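Local atomic coordinates of putative oxidoreductase (Pseudomonas putida, PDB entry 3L6D), a protein that probably acts as an NADP-dependent oxidoreductase related to reductive aminases. Residues B[227-232]-B[283-288]. Numbering follows the deposited sequence.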
# COMPACT_ATOMS: atom_id res chain seq x y z
N VAL B 227 9.77 5.38 6.78
CA VAL B 227 9.59 5.44 8.25
C VAL B 227 10.96 5.58 8.96
O VAL B 227 11.12 6.41 9.86
CB VAL B 227 8.81 4.21 8.81
CG1 VAL B 227 8.89 4.16 10.34
CG2 VAL B 227 7.32 4.23 8.36
N ARG B 228 11.95 4.79 8.53
CA ARG B 228 13.28 4.82 9.12
C ARG B 228 13.89 6.22 8.94
O ARG B 228 14.48 6.78 9.87
CB ARG B 228 14.18 3.70 8.52
CG ARG B 228 15.61 3.64 9.08
CD ARG B 228 16.62 2.83 8.19
NE ARG B 228 16.99 3.52 6.95
CZ ARG B 228 17.92 4.48 6.85
NH1 ARG B 228 18.59 4.87 7.93
NH2 ARG B 228 18.17 5.05 5.68
N ARG B 229 13.72 6.80 7.77
CA ARG B 229 14.21 8.14 7.51
C ARG B 229 13.45 9.20 8.29
O ARG B 229 14.07 10.14 8.78
CB ARG B 229 14.20 8.44 6.02
CG ARG B 229 15.34 7.70 5.32
CD ARG B 229 15.23 7.85 3.84
NE ARG B 229 16.38 7.28 3.12
CZ ARG B 229 17.53 7.91 2.90
NH1 ARG B 229 17.71 9.14 3.36
NH2 ARG B 229 18.50 7.32 2.21
N LEU B 230 12.13 9.06 8.40
CA LEU B 230 11.34 10.02 9.16
C LEU B 230 11.71 10.01 10.65
O LEU B 230 11.77 11.08 11.31
CB LEU B 230 9.84 9.77 8.97
CG LEU B 230 9.24 10.04 7.60
CD1 LEU B 230 7.80 9.48 7.52
CD2 LEU B 230 9.29 11.56 7.26
N GLU B 231 11.98 8.83 11.17
CA GLU B 231 12.44 8.64 12.52
C GLU B 231 13.82 9.20 12.79
O GLU B 231 14.06 9.75 13.81
CB GLU B 231 12.39 7.18 12.90
CG GLU B 231 11.01 6.70 13.18
CD GLU B 231 10.93 5.26 13.43
OE1 GLU B 231 11.87 4.54 13.22
OE2 GLU B 231 9.90 4.82 13.87
N THR B 232 14.74 9.00 11.88
CA THR B 232 16.08 9.53 12.00
C THR B 232 16.26 10.92 11.44
O THR B 232 17.28 11.51 11.59
CB THR B 232 17.09 8.63 11.32
OG1 THR B 232 16.81 8.57 9.94
CG2 THR B 232 17.01 7.26 11.85
N ASP B 283 16.49 17.79 -4.07
CA ASP B 283 17.71 17.03 -3.85
C ASP B 283 17.64 16.10 -2.64
O ASP B 283 18.60 15.40 -2.32
CB ASP B 283 18.92 17.97 -3.74
CG ASP B 283 18.83 18.91 -2.56
OD1 ASP B 283 17.74 19.04 -1.95
OD2 ASP B 283 19.84 19.55 -2.23
N GLN B 284 16.51 16.10 -1.94
CA GLN B 284 16.34 15.19 -0.80
C GLN B 284 15.68 13.85 -1.16
O GLN B 284 15.15 13.69 -2.26
CB GLN B 284 15.58 15.89 0.34
CG GLN B 284 16.28 17.15 0.85
CD GLN B 284 15.48 17.82 1.92
OE1 GLN B 284 14.86 17.16 2.76
NE2 GLN B 284 15.48 19.15 1.91
N ASP B 285 15.73 12.90 -0.23
CA ASP B 285 15.02 11.64 -0.33
C ASP B 285 13.53 11.92 -0.53
O ASP B 285 13.00 12.94 -0.05
CB ASP B 285 15.24 10.80 0.93
CG ASP B 285 14.62 9.40 0.84
OD1 ASP B 285 15.31 8.45 0.40
OD2 ASP B 285 13.44 9.22 1.24
N ILE B 286 12.91 11.03 -1.29
CA ILE B 286 11.48 11.09 -1.62
C ILE B 286 10.60 11.23 -0.37
O ILE B 286 9.55 11.91 -0.41
CB ILE B 286 11.12 9.88 -2.50
CG1 ILE B 286 9.68 9.99 -3.05
CG2 ILE B 286 11.36 8.53 -1.72
CD1 ILE B 286 9.42 11.24 -3.90
N ALA B 287 11.05 10.67 0.75
CA ALA B 287 10.32 10.83 2.02
C ALA B 287 10.21 12.30 2.47
O ALA B 287 9.37 12.60 3.30
CB ALA B 287 10.91 9.97 3.13
N ALA B 288 11.03 13.20 1.91
CA ALA B 288 10.93 14.63 2.27
C ALA B 288 9.63 15.22 1.78
O ALA B 288 9.24 16.34 2.18
CB ALA B 288 12.11 15.44 1.72
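Arg229 lays one face of its guanidinium against the carboxylate of Asp285, the two planes only 11° apart. Asp285 OD1 lies 3.1 Å from Arg229 NE, above the plane near the rim, so the salt bridge works through charge alone and no N-H points at the oxygen. Arg229 CD, next to NE, packs 3.4 Å from the carboxylate carbon Asp285 CG. With the arginine chain extended from CG to NE (chi2 173°, chi3 174°), the flat group is carried out from helix 204-232 and over the acid. The opposite face is met near its rim by Arg228 NH2, and Glu225 is shared by the two arginines through salt bridges to both. One residue along the helix, Leu230 CD2 comes within 4.1 Å of Ala287 O. Asp285 is steadied from its own side: OD2 accepts the backbone N of Ala287 at 2.8 Å, an Asx turn. The N-H groups of Arg229 are engaged elsewhere, with NH1 bonded to the backbone carbonyl of Asp234 and NE and NH2 in salt bridges to Glu225 and Asp238. The buried contact thus ties the end of helix 204-232, and the loop that follows it, to the turn after helix 264-281 in the all-helical C-terminal domain; Leu230 also packs on Val204 of the second subunit. A leucine in place of Arg229 would probably leave Asp285 without this countercharge and the Asp234 carbonyl without its donor. Stacked rather than bonded in plane, the pair probably lets one buried arginine balance Asp285 while its N-H groups serve other acceptors.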